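Local coordinates for DNA-binding protein (Sulfolobus solfataricus, PDB 3IRB) that binds zinc in a ribbon domain joined to an OB-fold, and may bind acyl-CoA, though its precise function is unknown, at residues C50-R55 against C67-E72; I56-R61 against P111-G116. One frame throughout, in Å; residues are numbered along the deposited sequence. Where two conformers were deposited one is given.

In the fold
Interaction 1 (50-55 with 67-72) is the metal end of the zinc ribbon, and interaction 2 (56-61 with 111-116) joins the same ribbon to the OB-fold; their centres lie about 12 Å apart. The chain runs directly from the first knuckle into strand 56-58, so the two contacts are continuous at Arg55 and Ile56. They also touch directly: Arg55 NE forms a salt bridge with Glu114 OE2 at 3.2 Å, and Ile71 CD1 packs on Phe57 CE2 at 3.5 Å. The Phe57 side chain comes to about 5 Å from the zinc ion, which ties the domain junction closely to the metal site.

Interaction 1 of 2, residues C50-R55 against C67-E72; sequences CSKCGR and CFVKIE. With ZN (zinc ion), chain C.
The zinc site of the ribbon brings these segments together: Cys50 and Cys53 of the loop 50-55 and Cys67 of 67-72 bind one zinc ion through their SG atoms, and Cys64 completes the four-sulfur site. Thiolates suit a structural zinc, which they hold at short range, here 2.3 Å from Cys67 SG. The loop curls round the sulfurs and offers them backbone N-H groups. Cys53 N donates to Cys50 SG at 3.6 Å, joined by a weak bond from Lys52 N, while Arg55 N reaches Cys53 SG. The Arg55 guanidinium adds NH1, with Cys53 SG lying at its edge and in its plane at 3.2 Å; such donors would be expected to temper the negative charge on the thiolates. Gly54, with a positive phi of 75°, lets the chain turn back after Cys53.

Beside the metal the packing is largely apolar. Val69 CG2 touches Cys50 SG at 3.9 Å, and Ile71 spreads its branches along Cys50, CD1 against CB and CG2 against N. Lys52 holds CG anti to its own N (chi1 -161°); its extended chain runs past Cys67, CB 3.7 Å from Cys67 SG, and its NZ shares a water with Cys67 O. A second water links Ser51 N to Lys70 O. Paired CxxC knuckles gathered round one zinc in this way are the signature of a rubredoxin-like zinc ribbon.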
ATOM      1  N   CYS A  50      18.288  -1.199   1.275  1.00 13.62           N
ATOM      2  CA  CYS A  50      19.553  -0.581   0.903  1.00 14.88           C
ATOM      3  C   CYS A  50      20.670  -1.111   1.790  1.00 15.64           C
ATOM      4  O   CYS A  50      20.580  -1.108   3.017  1.00 14.14           O
ATOM      5  CB  CYS A  50      19.493   0.946   1.010  1.00 13.31           C
ATOM      6  SG  CYS A  50      21.001   1.784   0.651  1.00 16.11           S
ATOM      7  N   SER A  51      21.729  -1.581   1.164  1.00 13.68           N
ATOM      8  CA  SER A  51      22.831  -2.168   1.899  0.50 14.60           C
ATOM      9  C   SER A  51      23.679  -1.098   2.559  1.00 13.70           C
ATOM     10  O   SER A  51      24.442  -1.389   3.475  1.00 13.10           O
ATOM     11  CB  SER A  51      23.692  -3.033   0.986  0.50 15.09           C
ATOM     12  OG  SER A  51      22.929  -4.101   0.461  0.50 17.40           O
ATOM     13  N   LYS A  52      23.574   0.136   2.065  1.00 14.78           N
ATOM     14  CA  LYS A  52      24.424   1.208   2.584  1.00 14.49           C
ATOM     15  C   LYS A  52      23.855   1.852   3.837  1.00 18.33           C
ATOM     16  O   LYS A  52      24.618   2.157   4.759  1.00 18.87           O
ATOM     17  CB  LYS A  52      24.675   2.290   1.535  1.00 16.46           C
ATOM     18  CG  LYS A  52      25.898   3.121   1.920  1.00 24.60           C
ATOM     19  CD  LYS A  52      26.538   3.872   0.787  1.00 33.46           C
ATOM     20  CE  LYS A  52      27.935   4.342   1.201  1.00 39.55           C
ATOM     21  NZ  LYS A  52      28.375   5.561   0.447  1.00 35.63           N
ATOM     22  N   CYS A  53      22.533   2.031   3.892  1.00 15.72           N
ATOM     23  CA  CYS A  53      21.909   2.642   5.084  1.00 15.15           C
ATOM     24  C   CYS A  53      20.957   1.707   5.814  1.00 16.46           C
ATOM     25  O   CYS A  53      20.452   2.045   6.901  1.00 15.89           O
ATOM     26  CB  CYS A  53      21.160   3.913   4.685  1.00 17.58           C
ATOM     27  SG  CYS A  53      19.719   3.627   3.600  1.00 17.79           S
ATOM     28  N   GLY A  54      20.696   0.535   5.235  1.00 14.70           N
ATOM     29  CA  GLY A  54      19.816  -0.420   5.872  1.00 13.13           C
ATOM     30  C   GLY A  54      18.323  -0.089   5.813  1.00 14.69           C
ATOM     31  O   GLY A  54      17.550  -0.835   6.353  1.00 16.52           O
ATOM     32  N   ARG A  55      17.919   1.031   5.213  1.00 14.20           N
ATOM     33  CA  ARG A  55      16.484   1.335   5.063  1.00 14.68           C
ATOM     34  C   ARG A  55      15.786   0.261   4.231  1.00 16.21           C
ATOM     35  O   ARG A  55      16.323  -0.173   3.197  1.00 16.22           O
ATOM     36  CB  ARG A  55      16.314   2.684   4.381  1.00 17.58           C
ATOM     37  CG  ARG A  55      16.706   3.878   5.252  1.00 19.80           C
ATOM     38  CD  ARG A  55      16.456   5.167   4.490  1.00 27.68           C
ATOM     39  NE  ARG A  55      16.674   6.348   5.314  1.00 32.48           N
ATOM     40  CZ  ARG A  55      17.859   6.897   5.563  1.00 44.81           C
ATOM     41  NH1 ARG A  55      18.980   6.373   5.066  1.00 31.82           N
ATOM     42  NH2 ARG A  55      17.919   7.974   6.342  1.00 50.91           N
ATOM     43  N   CYS A  67      21.220   7.474  -0.140  1.00 23.04           N
ATOM     44  CA  CYS A  67      22.624   7.099  -0.329  1.00 21.13           C
ATOM     45  C   CYS A  67      23.154   7.295  -1.748  1.00 23.64           C
ATOM     46  O   CYS A  67      24.358   7.228  -1.940  1.00 21.81           O
ATOM     47  CB  CYS A  67      22.821   5.626   0.025  1.00 21.96           C
ATOM     48  SG  CYS A  67      22.396   5.206   1.733  1.00 17.16           S
ATOM     49  N   PHE A  68      22.266   7.506  -2.726  1.00 22.89           N
ATOM     50  CA  PHE A  68      22.627   7.582  -4.150  1.00 23.32           C
ATOM     51  C   PHE A  68      23.267   6.305  -4.686  1.00 20.50           C
ATOM     52  O   PHE A  68      24.304   6.356  -5.334  1.00 22.21           O
ATOM     53  CB  PHE A  68      23.533   8.797  -4.436  1.00 23.85           C
ATOM     54  CG  PHE A  68      23.027  10.061  -3.834  1.00 35.31           C
ATOM     55  CD1 PHE A  68      21.827  10.619  -4.268  1.00 41.89           C
ATOM     56  CD2 PHE A  68      23.721  10.683  -2.805  1.00 46.45           C
ATOM     57  CE1 PHE A  68      21.339  11.780  -3.695  1.00 48.00           C
ATOM     58  CE2 PHE A  68      23.237  11.847  -2.226  1.00 51.63           C
ATOM     59  CZ  PHE A  68      22.041  12.398  -2.671  1.00 53.02           C
ATOM     60  N   VAL A  69      22.659   5.160  -4.370  1.00 17.68           N
ATOM     61  CA  VAL A  69      23.161   3.857  -4.764  1.00 19.78           C
ATOM     62  C   VAL A  69      21.996   2.938  -5.127  1.00 18.65           C
ATOM     63  O   VAL A  69      20.857   3.086  -4.620  1.00 18.65           O
ATOM     64  CB  VAL A  69      23.974   3.160  -3.639  1.00 21.26           C
ATOM     65  CG1 VAL A  69      25.206   3.972  -3.252  1.00 26.65           C
ATOM     66  CG2 VAL A  69      23.108   2.898  -2.459  1.00 16.04           C
ATOM     67  N   LYS A  70      22.305   2.009  -6.019  1.00 19.18           N
ATOM     68  CA  LYS A  70      21.402   0.945  -6.419  1.00 20.15           C
ATOM     69  C   LYS A  70      21.082   0.026  -5.212  1.00 17.58           C
ATOM     70  O   LYS A  70      21.944  -0.223  -4.354  1.00 18.16           O
ATOM     71  CB  LYS A  70      22.069   0.120  -7.550  1.00 25.12           C
ATOM     72  CG  LYS A  70      21.132  -0.345  -8.641  1.00 36.60           C
ATOM     73  CD  LYS A  70      20.343  -1.599  -8.275  1.00 45.16           C
ATOM     74  CE  LYS A  70      19.110  -1.776  -9.158  1.00 37.71           C
ATOM     75  N   ILE A  71      19.844  -0.462  -5.153  1.00 17.37           N
ATOM     76  CA  ILE A  71      19.425  -1.457  -4.167  1.00 18.22           C
ATOM     77  C   ILE A  71      19.231  -2.803  -4.872  1.00 21.82           C
ATOM     78  O   ILE A  71      18.484  -2.891  -5.844  1.00 24.50           O
ATOM     79  CB  ILE A  71      18.082  -1.059  -3.517  1.00 15.81           C
ATOM     80  CG1 ILE A  71      18.187   0.336  -2.869  1.00 15.36           C
ATOM     81  CG2 ILE A  71      17.601  -2.143  -2.474  1.00 14.15           C
ATOM     82  CD1 ILE A  71      16.883   0.815  -2.177  1.00 14.56           C
ATOM     83  N   GLU A  72      19.854  -3.843  -4.341  1.00 23.73           N
ATOM     84  CA  GLU A  72      19.809  -5.193  -4.919  1.00 28.91           C
ATOM     85  C   GLU A  72      19.103  -6.244  -4.063  1.00 28.25           C
ATOM     86  O   GLU A  72      18.735  -7.309  -4.569  1.00 30.34           O
ATOM     87  CB  GLU A  72      21.239  -5.695  -5.132  1.00 31.12           C
ATOM     88  CG  GLU A  72      22.192  -4.679  -5.745  1.00 43.00           C
ATOM     89  CD  GLU A  72      22.208  -4.721  -7.254  1.00 55.21           C
ATOM     90  OE1 GLU A  72      21.283  -5.304  -7.860  1.00 59.31           O
ATOM     91  OE2 GLU A  72      23.161  -4.162  -7.831  1.00 57.11           O
TER
HETATM   92 ZN    ZN C 201      20.510   3.931   1.470  1.00 13.04          ZN
HETATM   93  O   HOH W   1      22.116  -0.543  -1.605  1.00 19.96           O
HETATM   94  O   HOH W   2      20.651  -3.813  -1.485  1.00 23.75           O
HETATM   95  O   HOH W   3      26.243   7.432  -0.085  1.00 37.73           O

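Interaction 2 of 2, residues I56-R61 against P111-G116; sequences IFVPAR and PNIEGG. With SO4 (sulfate ion), chain G.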
ATOM      1  N   ILE A  56      14.577  -0.126   4.662  1.00 16.58           N
ATOM      2  CA  ILE A  56      13.740  -1.043   3.928  1.00 15.34           C
ATOM      3  C   ILE A  56      12.574  -0.248   3.345  1.00 17.10           C
ATOM      4  O   ILE A  56      11.962   0.503   4.063  1.00 17.76           O
ATOM      5  CB  ILE A  56      13.226  -2.171   4.839  1.00 18.13           C
ATOM      6  CG1 ILE A  56      14.395  -3.013   5.372  1.00 20.20           C
ATOM      7  CG2 ILE A  56      12.298  -3.071   4.070  1.00 16.17           C
ATOM      8  CD1 ILE A  56      13.981  -4.040   6.461  1.00 21.11           C
ATOM      9  N   PHE A  57      12.338  -0.386   2.033  1.00 15.02           N
ATOM     10  CA  PHE A  57      11.339   0.398   1.327  1.00 16.82           C
ATOM     11  C   PHE A  57      10.216  -0.505   0.880  1.00 17.13           C
ATOM     12  O   PHE A  57      10.455  -1.605   0.385  1.00 18.27           O
ATOM     13  CB  PHE A  57      11.901   1.069   0.074  1.00 16.82           C
ATOM     14  CG  PHE A  57      13.043   1.997   0.345  1.00 14.55           C
ATOM     15  CD1 PHE A  57      12.801   3.331   0.661  1.00 22.46           C
ATOM     16  CD2 PHE A  57      14.349   1.526   0.337  1.00 17.96           C
ATOM     17  CE1 PHE A  57      13.822   4.203   0.919  1.00 19.43           C
ATOM     18  CE2 PHE A  57      15.392   2.398   0.603  1.00 17.98           C
ATOM     19  CZ  PHE A  57      15.133   3.749   0.892  1.00 18.10           C
ATOM     20  N   VAL A  58       8.989  -0.012   1.007  1.00 14.84           N
ATOM     21  CA  VAL A  58       7.831  -0.691   0.438  0.50 14.79           C
ATOM     22  C   VAL A  58       7.014   0.369  -0.325  1.00 16.03           C
ATOM     23  O   VAL A  58       6.853   1.478   0.167  1.00 17.88           O
ATOM     24  CB  VAL A  58       6.994  -1.397   1.531  0.50 15.16           C
ATOM     25  CG1 VAL A  58       6.275  -0.382   2.459  0.50 13.88           C
ATOM     26  CG2 VAL A  58       6.026  -2.412   0.895  0.50 16.78           C
ATOM     27  N   PRO A  59       6.570   0.056  -1.565  1.00 17.46           N
ATOM     28  CA  PRO A  59       6.926  -1.108  -2.384  1.00 18.54           C
ATOM     29  C   PRO A  59       8.431  -1.120  -2.666  1.00 18.69           C
ATOM     30  O   PRO A  59       9.110  -0.094  -2.496  1.00 17.39           O
ATOM     31  CB  PRO A  59       6.142  -0.903  -3.688  1.00 19.68           C
ATOM     32  CG  PRO A  59       4.978   0.002  -3.272  1.00 23.05           C
ATOM     33  CD  PRO A  59       5.547   0.897  -2.208  1.00 20.26           C
ATOM     34  N   ALA A  60       8.954  -2.293  -2.976  1.00 19.93           N
ATOM     35  CA  ALA A  60      10.374  -2.451  -3.272  1.00 19.67           C
ATOM     36  C   ALA A  60      10.849  -1.409  -4.284  1.00 19.40           C
ATOM     37  O   ALA A  60      10.147  -1.072  -5.243  1.00 18.67           O
ATOM     38  CB  ALA A  60      10.644  -3.824  -3.791  1.00 18.80           C
ATOM     39  N   ARG A  61      12.058  -0.909  -4.102  1.00 16.82           N
ATOM     40  CA  ARG A  61      12.609   0.003  -5.068  1.00 22.15           C
ATOM     41  C   ARG A  61      14.052  -0.318  -5.380  1.00 20.38           C
ATOM     42  O   ARG A  61      14.726  -0.978  -4.611  1.00 18.03           O
ATOM     43  CB  ARG A  61      12.403   1.454  -4.625  1.00 25.90           C
ATOM     44  CG  ARG A  61      13.122   1.879  -3.415  1.00 28.01           C
ATOM     45  CD  ARG A  61      12.915   3.390  -3.186  1.00 26.33           C
ATOM     46  NE  ARG A  61      11.640   3.746  -2.586  1.00 25.66           N
ATOM     47  CZ  ARG A  61      11.380   4.940  -2.045  1.00 27.15           C
ATOM     48  NH1 ARG A  61      12.315   5.893  -2.017  1.00 24.87           N
ATOM     49  NH2 ARG A  61      10.198   5.184  -1.503  1.00 30.17           N
ATOM     50  N   PRO A 111       5.992  -1.184  10.825  1.00 19.95           N
ATOM     51  CA  PRO A 111       7.013  -0.619  11.721  1.00 21.21           C
ATOM     52  C   PRO A 111       8.431  -0.704  11.121  1.00 19.97           C
ATOM     53  O   PRO A 111       8.822  -1.751  10.620  1.00 19.39           O
ATOM     54  CB  PRO A 111       6.932  -1.488  12.976  1.00 23.81           C
ATOM     55  CG  PRO A 111       5.770  -2.383  12.807  1.00 25.36           C
ATOM     56  CD  PRO A 111       5.215  -2.265  11.445  1.00 25.56           C
ATOM     57  N   ASN A 112       9.138   0.418  11.134  1.00 19.17           N
ATOM     58  CA  ASN A 112      10.559   0.515  10.760  1.00 20.45           C
ATOM     59  C   ASN A 112      10.809   0.328   9.271  1.00 20.10           C
ATOM     60  O   ASN A 112      11.958   0.108   8.850  1.00 18.26           O
ATOM     61  CB  ASN A 112      11.413  -0.460  11.590  1.00 21.56           C
ATOM     62  CG  ASN A 112      11.193  -0.283  13.076  1.00 22.72           C
ATOM     63  OD1 ASN A 112      11.066   0.845  13.564  1.00 23.09           O
ATOM     64  ND2 ASN A 112      11.115  -1.390  13.798  1.00 25.48           N
ATOM     65  N   ILE A 113       9.730   0.439   8.481  1.00 19.47           N
ATOM     66  CA  ILE A 113       9.829   0.332   7.035  0.50 18.47           C
ATOM     67  C   ILE A 113       9.411   1.653   6.414  1.00 17.74           C
ATOM     68  O   ILE A 113       8.373   2.226   6.787  1.00 18.29           O
ATOM     69  CB  ILE A 113       8.974  -0.834   6.528  0.50 18.12           C
ATOM     70  CG1 ILE A 113       9.658  -2.140   6.935  0.50 20.72           C
ATOM     71  CG2 ILE A 113       8.805  -0.776   4.999  0.50 16.01           C
ATOM     72  CD1 ILE A 113       8.708  -3.268   7.191  0.50 24.81           C
ATOM     73  N   GLU A 114      10.223   2.143   5.473  1.00 15.91           N
ATOM     74  CA  GLU A 114       9.911   3.378   4.757  0.50 18.95           C
ATOM     75  C   GLU A 114       8.847   3.161   3.673  1.00 19.27           C
ATOM     76  O   GLU A 114       8.776   2.103   3.051  1.00 20.42           O
ATOM     77  CB  GLU A 114      11.171   4.014   4.152  0.50 18.65           C
ATOM     78  CG  GLU A 114      12.205   4.410   5.217  0.50 23.40           C
ATOM     79  CD  GLU A 114      12.787   5.820   5.044  0.50 28.72           C
ATOM     80  OE1 GLU A 114      12.484   6.518   4.045  0.50 34.65           O
ATOM     81  OE2 GLU A 114      13.564   6.233   5.931  0.50 33.09           O
ATOM     82  N   GLY A 115       8.028   4.182   3.464  1.00 19.26           N
ATOM     83  CA  GLY A 115       6.932   4.138   2.498  1.00 20.10           C
ATOM     84  C   GLY A 115       5.743   3.464   3.143  1.00 20.60           C
ATOM     85  O   GLY A 115       5.590   3.444   4.349  1.00 24.07           O
ATOM     86  N   GLY A 116       4.922   2.860   2.319  1.00 23.09           N
ATOM     87  CA  GLY A 116       3.650   2.337   2.760  1.00 22.51           C
ATOM     88  C   GLY A 116       2.826   2.008   1.549  1.00 22.42           C
ATOM     89  O   GLY A 116       3.305   2.130   0.433  1.00 21.90           O
TER
HETATM   90  S   SO4 G 209      11.231   9.160  -0.710  0.60 47.93           S
HETATM   91  O1  SO4 G 209      11.657   9.569   0.623  0.60 47.78           O
HETATM   92  O2  SO4 G 209      12.424   8.984  -1.552  0.60 34.21           O
HETATM   93  O3  SO4 G 209      10.333  10.150  -1.272  0.60 34.74           O
HETATM   94  O4  SO4 G 209      10.474   7.929  -0.595  0.60 35.66           O
HETATM   95  O   HOH W   4      13.668   1.186   7.054  1.00 23.40           O
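Strand 56-58 runs parallel to the start of strand 114-123, with Phe57 bridged to Glu114 and Val58 to Gly115. Glu114 holds both of its backbone polar groups on the neighbouring strand: its N donates to Ile56 O at 2.8 Å and its O accepts from Val58 N at 2.9 Å. A weak bond from Gly116 N to Val58 O extends the pairing, and a water bridges Ile56 N to Asn112 O where it begins. Gly115, with a positive phi of 83°, brings its CA to 3.5 Å from Val58 O in a CA-H...O contact.

Branched aliphatic residues suit the apolar side where Val58 and Ile113 lie on Ile77 and Ile56 on Val75. Ile113 CG2 sits 3.6 Å from Val58 CG1, and its other branch, CG1, meets Ile56 CG2 at 4.0 Å, the two isoleucines crossing at a slant. Phe57 and Glu114 point together from the other side of the sheet. Glu114 CB lies 3.9 Å from Phe57 CD1, and the chain then bends at chi2 (-133°), carrying the carboxylate past the ring, where OE2 forms a salt bridge with Arg55 NE.

Arg61 folds back over Phe57: CD1 of the ring lies 3.4 Å from the guanidinium plane, over its centre, while Arg61 CD lies over the ring near its rim. This leaves the guanidinium edge to a sulfate ion, probably from the crystallisation liquor, with NH2 to O4 at 2.9 Å and NH1 bound to both O2 and O4. Through this short parallel pairing the zinc ribbon joins its sheet to that of the OB-fold, the two-domain architecture of the DUF35 family.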